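Side-chain contacts in negative regulator of ofd1 (Schizosaccharomyces pombe, PDB 3QTM), which is required for correct translation termination, directly inhibits ofd1 and, probably in this way, stabilises the N-terminal transcription factor domain of sre1 for hypoxic gene expression: residues E248-L253 with S269-N274; D301-V306 with A310-Y315. All blocks are in the same frame, centred on the assembly; numbering follows the deposited sequence.

Along the chain, helix 229-254 comes first and the chain returns in helix 262-285; interaction 1 closes this loop by joining residues 248-253 to residues 269-274. Helix 292-305 follows, and interaction 2 closes a much tighter turn, setting residues 301-306 against residues 310-315 at the start of helix 309-328. The two contacts are in series, neither nested nor crossed, with centres about 13 Å apart. They touch through the middle pair of helices: L272 CB packs on L302 CD2 at 3.6 Å, and S269 also meets I305. Four successive helices of the C-terminal part are thereby tied side by side.

Interaction 1 of 2, residues E248-L253 with S269-N274; sequences EYYMDL and SSWLNN
Helices 229-254 and 262-285, neighbours in the all-helical, TPR-like C-terminal region, meet here through two pairs of side chains, Y250 with W271 and M251 with L272. The aromatic pair lies rim to rim: Y250 CE2 comes to 3.5 Å from W271 NE1, and neither ring covers the other. Their planes are almost parallel, at 8°, with the tyrosine ring and the five-membered indole ring 5.6 Å apart between centroids. On both residues CG stands anti to the carbonyl carbon (chi1 -74° for Y250, -71° for W271), and both CB atoms point at the partner helix, which brings the two rims together. A water joins the polar ends, donating to Y250 OH at 2.8 Å and accepting from W271 NE1 at 3.0 Å. The same hydroxyl is hydrogen-bonded to E204 OE2, which links the pair to helix 204-209. F246 stacks on W271 and also meets Y250, extending the aromatic cluster. Beside the rings, the selenium of M251, a selenomethionine here, reaches L272 CD1 at 4.1 Å, its chain bent at chi3; this is a looser, apolar touch. A phenylalanine in place of Y250 would keep the rim contact but would probably leave E204 without its hydroxyl partner and break the water link to the indole N-H. With no direct hydrogen bond between the two segments, the contact combines apolar packing with a water bridge, so the indole N-H and the tyrosine hydroxyl are both satisfied while the rings lie rim to rim.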
loop_
_atom_site.group_PDB
_atom_site.type_symbol
_atom_site.label_atom_id
_atom_site.label_comp_id
_atom_site.label_asym_id
_atom_site.label_seq_id
_atom_site.Cartn_x
_atom_site.Cartn_y
_atom_site.Cartn_z
ATOM N N GLU A 248 -4.597 -15.084 9.577
ATOM C CA GLU A 248 -4.792 -14.830 11.009
ATOM C C GLU A 248 -6.225 -14.466 11.338
ATOM O O GLU A 248 -6.726 -14.795 12.409
ATOM C CB GLU A 248 -3.887 -13.717 11.507
ATOM C CG GLU A 248 -2.441 -14.078 11.533
ATOM C CD GLU A 248 -1.569 -12.852 11.661
ATOM O OE1 GLU A 248 -2.086 -11.804 12.128
ATOM O OE2 GLU A 248 -0.378 -12.940 11.285
ATOM N N TYR A 249 -6.880 -13.768 10.420
ATOM C CA TYR A 249 -8.277 -13.413 10.597
ATOM C C TYR A 249 -9.072 -14.678 10.896
ATOM O O TYR A 249 -9.879 -14.724 11.831
ATOM C CB TYR A 249 -8.801 -12.745 9.334
ATOM C CG TYR A 249 -10.306 -12.578 9.267
ATOM C CD1 TYR A 249 -10.956 -11.576 9.988
ATOM C CD2 TYR A 249 -11.073 -13.402 8.454
ATOM C CE1 TYR A 249 -12.335 -11.415 9.908
ATOM C CE2 TYR A 249 -12.443 -13.250 8.364
ATOM C CZ TYR A 249 -13.073 -12.258 9.086
ATOM O OH TYR A 249 -14.445 -12.125 8.975
ATOM N N TYR A 250 -8.812 -15.715 10.111
ATOM C CA TYR A 250 -9.534 -16.962 10.251
ATOM C C TYR A 250 -9.089 -17.772 11.459
ATOM O O TYR A 250 -9.915 -18.351 12.161
ATOM C CB TYR A 250 -9.405 -17.781 8.978
ATOM C CG TYR A 250 -10.248 -17.242 7.854
ATOM C CD1 TYR A 250 -11.636 -17.249 7.938
ATOM C CD2 TYR A 250 -9.661 -16.733 6.705
ATOM C CE1 TYR A 250 -12.417 -16.760 6.904
ATOM C CE2 TYR A 250 -10.426 -16.245 5.670
ATOM C CZ TYR A 250 -11.802 -16.260 5.770
ATOM O OH TYR A 250 -12.560 -15.770 4.731
HETATM N N MSE A 251 -7.783 -17.805 11.701
HETATM C CA MSE A 251 -7.253 -18.548 12.830
HETATM C C MSE A 251 -7.791 -17.963 14.118
HETATM O O MSE A 251 -8.097 -18.691 15.059
HETATM C CB MSE A 251 -5.728 -18.540 12.827
HETATM C CG MSE A 251 -5.129 -19.223 11.603
HETATM SE SE MSE A 251 -3.169 -19.335 11.622
HETATM C CE MSE A 251 -2.692 -17.453 11.473
ATOM N N ASP A 252 -7.925 -16.644 14.151
ATOM C CA ASP A 252 -8.472 -15.982 15.330
ATOM C C ASP A 252 -9.929 -16.357 15.556
ATOM O O ASP A 252 -10.342 -16.576 16.691
ATOM C CB ASP A 252 -8.323 -14.471 15.222
ATOM C CG ASP A 252 -6.885 -14.024 15.377
ATOM O OD1 ASP A 252 -5.989 -14.903 15.376
ATOM O OD2 ASP A 252 -6.647 -12.802 15.494
ATOM N N LEU A 253 -10.702 -16.430 14.476
ATOM C CA LEU A 253 -12.091 -16.852 14.567
ATOM C C LEU A 253 -12.151 -18.252 15.134
ATOM O O LEU A 253 -12.961 -18.550 16.011
ATOM C CB LEU A 253 -12.753 -16.842 13.194
ATOM C CG LEU A 253 -13.039 -15.462 12.610
ATOM C CD1 LEU A 253 -13.758 -15.585 11.278
ATOM C CD2 LEU A 253 -13.865 -14.662 13.580
ATOM N N SER A 269 -6.243 -22.255 5.884
ATOM C CA SER A 269 -5.226 -23.055 5.211
ATOM C C SER A 269 -4.987 -22.617 3.773
ATOM O O SER A 269 -3.864 -22.687 3.280
ATOM C CB SER A 269 -5.595 -24.542 5.249
ATOM O OG SER A 269 -5.674 -24.999 6.588
ATOM N N SER A 270 -6.040 -22.181 3.093
ATOM C CA SER A 270 -5.871 -21.653 1.745
ATOM C C SER A 270 -4.991 -20.414 1.764
ATOM O O SER A 270 -4.125 -20.229 0.902
ATOM C CB SER A 270 -7.215 -21.309 1.115
ATOM O OG SER A 270 -7.555 -22.261 0.137
ATOM N N TRP A 271 -5.221 -19.555 2.746
ATOM C CA TRP A 271 -4.453 -18.322 2.819
ATOM C C TRP A 271 -3.005 -18.594 3.212
ATOM O O TRP A 271 -2.087 -17.965 2.685
ATOM C CB TRP A 271 -5.131 -17.311 3.743
ATOM C CG TRP A 271 -6.366 -16.774 3.121
ATOM C CD1 TRP A 271 -7.650 -16.941 3.554
ATOM C CD2 TRP A 271 -6.443 -16.010 1.914
ATOM N NE1 TRP A 271 -8.523 -16.318 2.694
ATOM C CE2 TRP A 271 -7.806 -15.739 1.679
ATOM C CE3 TRP A 271 -5.487 -15.525 1.008
ATOM C CZ2 TRP A 271 -8.239 -14.992 0.581
ATOM C CZ3 TRP A 271 -5.920 -14.793 -0.083
ATOM C CH2 TRP A 271 -7.285 -14.535 -0.288
ATOM N N LEU A 272 -2.803 -19.548 4.115
ATOM C CA LEU A 272 -1.454 -19.917 4.523
ATOM C C LEU A 272 -0.680 -20.495 3.345
ATOM O O LEU A 272 0.496 -20.171 3.139
ATOM C CB LEU A 272 -1.485 -20.896 5.699
ATOM C CG LEU A 272 -1.939 -20.262 7.018
ATOM C CD1 LEU A 272 -2.118 -21.305 8.125
ATOM C CD2 LEU A 272 -0.968 -19.174 7.444
ATOM N N ASN A 273 -1.347 -21.324 2.547
ATOM C CA ASN A 273 -0.713 -21.879 1.355
ATOM C C ASN A 273 -0.464 -20.859 0.237
ATOM O O ASN A 273 0.516 -20.973 -0.495
ATOM C CB ASN A 273 -1.502 -23.079 0.829
ATOM C CG ASN A 273 -1.111 -24.366 1.523
ATOM O OD1 ASN A 273 0.079 -24.666 1.663
ATOM N ND2 ASN A 273 -2.103 -25.122 1.979
ATOM N N ASN A 274 -1.359 -19.881 0.097
ATOM C CA ASN A 274 -1.102 -18.729 -0.767
ATOM C C ASN A 274 0.163 -17.998 -0.305
ATOM O O ASN A 274 0.977 -17.546 -1.115
ATOM C CB ASN A 274 -2.285 -17.762 -0.737
ATOM C CG ASN A 274 -3.476 -18.268 -1.534
ATOM O OD1 ASN A 274 -3.319 -19.003 -2.513
ATOM N ND2 ASN A 274 -4.676 -17.869 -1.122
HETATM O O HOH W 1 -11.409 -16.990 2.529
#

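Interaction 2 of 2, residues D301-V306 with A310-Y315; sequences DLAQIV and ASQDNY
Helices 301-305 and 310-315 run nearly antiparallel, their axes 8.3 Å apart at closest approach and crossing at -157°, with the CA atoms of A303 and Q312 only 4.6 Å from each other. Y315 reaches across to the other helix. L302 CB sits over the centre of its ring, 3.6 Å from the centroid and almost on the ring normal, a CH-pi contact in which the two side chains cross at about a right angle. The opposite face receives the carbonyl oxygen S311 O from the tyrosine's own helix, offset toward the rim, and V306 CB meets the ring edge in plane. Backbone and methylene thus hold the ring from both faces while a valine closes one side, an arrangement likely to restrict its rotation. Nearer the backbone, A303 CB lies 3.8 Å from Y315 CB; an alanine methyl is small enough to be consistent with so close an approach of the helices. V306, the first residue beyond the helical conformation, spreads its methyls over the following helix: CG1 reaches Q312 CB at 3.5 Å, and CG2, anti to the backbone N, touches both S311 CB and the tyrosine rim. Q312 has its CG anti to the backbone N (chi1 -173°) and an extended chain, which carries its amide past the alanine to A303 O; NE2 donates there at 3.3 Å in a weak hydrogen bond bent to 145°. S311 OG turns to D308 instead, in the short connection between the helices. L302 also touches helix 262-285. An antiparallel helix pair joined by a short turn is a helical hairpin, the element on which TPR-like folds are built, consistent with the TPR-clan family of this region.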
loop_
_atom_site.group_PDB
_atom_site.type_symbol
_atom_site.label_atom_id
_atom_site.label_comp_id
_atom_site.label_asym_id
_atom_site.label_seq_id
_atom_site.Cartn_x
_atom_site.Cartn_y
_atom_site.Cartn_z
ATOM N N ASP A 301 2.218 -22.478 11.447
ATOM C CA ASP A 301 0.803 -22.104 11.456
ATOM C C ASP A 301 -0.058 -23.172 10.771
ATOM O O ASP A 301 -1.144 -23.511 11.244
ATOM C CB ASP A 301 0.602 -20.754 10.763
ATOM C CG ASP A 301 1.042 -19.573 11.629
ATOM O OD1 ASP A 301 1.060 -19.712 12.875
ATOM O OD2 ASP A 301 1.355 -18.502 11.059
ATOM N N LEU A 302 0.420 -23.690 9.645
ATOM C CA LEU A 302 -0.259 -24.800 8.991
ATOM C C LEU A 302 -0.364 -26.023 9.917
ATOM O O LEU A 302 -1.424 -26.639 10.027
ATOM C CB LEU A 302 0.459 -25.164 7.697
ATOM C CG LEU A 302 0.108 -24.209 6.555
ATOM C CD1 LEU A 302 1.106 -24.296 5.406
ATOM C CD2 LEU A 302 -1.313 -24.480 6.078
ATOM N N ALA A 303 0.731 -26.356 10.591
ATOM C CA ALA A 303 0.777 -27.523 11.460
ATOM C C ALA A 303 -0.181 -27.384 12.631
ATOM O O ALA A 303 -0.765 -28.364 13.097
ATOM C CB ALA A 303 2.191 -27.748 11.964
ATOM N N GLN A 304 -0.343 -26.158 13.108
ATOM C CA GLN A 304 -1.125 -25.907 14.314
ATOM C C GLN A 304 -2.617 -26.194 14.123
ATOM O O GLN A 304 -3.302 -26.640 15.046
ATOM C CB GLN A 304 -0.915 -24.464 14.778
ATOM C CG GLN A 304 -1.825 -24.036 15.912
ATOM C CD GLN A 304 -1.664 -22.566 16.251
ATOM O OE1 GLN A 304 -0.568 -22.113 16.606
ATOM N NE2 GLN A 304 -2.759 -21.808 16.142
ATOM N N ILE A 305 -3.116 -25.957 12.918
ATOM C CA ILE A 305 -4.557 -25.986 12.684
ATOM C C ILE A 305 -5.025 -27.177 11.855
ATOM O O ILE A 305 -6.214 -27.503 11.844
ATOM C CB ILE A 305 -5.030 -24.685 11.988
ATOM C CG1 ILE A 305 -4.458 -24.590 10.571
ATOM C CG2 ILE A 305 -4.632 -23.474 12.814
ATOM C CD1 ILE A 305 -5.210 -23.640 9.683
ATOM N N VAL A 306 -4.099 -27.816 11.148
ATOM C CA VAL A 306 -4.472 -28.894 10.238
ATOM C C VAL A 306 -5.085 -30.058 11.031
ATOM O O VAL A 306 -4.643 -30.368 12.135
ATOM C CB VAL A 306 -3.276 -29.357 9.383
ATOM C CG1 VAL A 306 -2.336 -30.225 10.201
ATOM C CG2 VAL A 306 -3.759 -30.081 8.125
ATOM N N ALA A 310 -1.036 -36.729 9.184
ATOM C CA ALA A 310 -0.077 -36.933 8.101
ATOM C C ALA A 310 0.413 -35.588 7.578
ATOM O O ALA A 310 1.619 -35.367 7.406
ATOM C CB ALA A 310 -0.692 -37.757 6.970
ATOM N N SER A 311 -0.533 -34.686 7.343
ATOM C CA SER A 311 -0.199 -33.342 6.908
ATOM C C SER A 311 0.575 -32.596 7.994
ATOM O O SER A 311 1.583 -31.944 7.716
ATOM C CB SER A 311 -1.467 -32.590 6.515
ATOM O OG SER A 311 -2.011 -33.149 5.325
ATOM N N GLN A 312 0.115 -32.703 9.233
ATOM C CA GLN A 312 0.787 -32.021 10.321
ATOM C C GLN A 312 2.249 -32.438 10.384
ATOM O O GLN A 312 3.146 -31.597 10.518
ATOM C CB GLN A 312 0.094 -32.301 11.644
ATOM C CG GLN A 312 0.653 -31.474 12.787
ATOM C CD GLN A 312 0.168 -31.954 14.136
ATOM O OE1 GLN A 312 0.114 -33.158 14.394
ATOM N NE2 GLN A 312 -0.187 -31.013 15.013
ATOM N N ASP A 313 2.488 -33.741 10.267
ATOM C CA ASP A 313 3.851 -34.267 10.231
ATOM C C ASP A 313 4.671 -33.608 9.130
ATOM O O ASP A 313 5.823 -33.218 9.348
ATOM C CB ASP A 313 3.846 -35.788 10.011
ATOM C CG ASP A 313 3.492 -36.569 11.274
ATOM O OD1 ASP A 313 3.181 -35.943 12.315
ATOM O OD2 ASP A 313 3.526 -37.820 11.219
ATOM N N ASN A 314 4.086 -33.510 7.938
ATOM C CA ASN A 314 4.761 -32.871 6.807
ATOM C C ASN A 314 5.160 -31.419 7.114
ATOM O O ASN A 314 6.322 -31.034 6.942
ATOM C CB ASN A 314 3.888 -32.918 5.551
ATOM C CG ASN A 314 3.734 -34.323 4.996
ATOM O OD1 ASN A 314 4.588 -35.189 5.205
ATOM N ND2 ASN A 314 2.646 -34.555 4.284
ATOM N N TYR A 315 4.195 -30.628 7.574
ATOM C CA TYR A 315 4.438 -29.226 7.890
ATOM C C TYR A 315 5.586 -29.067 8.892
ATOM O O TYR A 315 6.483 -28.242 8.692
ATOM C CB TYR A 315 3.170 -28.567 8.437
ATOM C CG TYR A 315 1.998 -28.549 7.470
ATOM C CD1 TYR A 315 2.190 -28.305 6.110
ATOM C CD2 TYR A 315 0.697 -28.744 7.924
ATOM C CE1 TYR A 315 1.119 -28.278 5.226
ATOM C CE2 TYR A 315 -0.386 -28.707 7.047
ATOM C CZ TYR A 315 -0.167 -28.481 5.699
ATOM O OH TYR A 315 -1.238 -28.448 4.823
#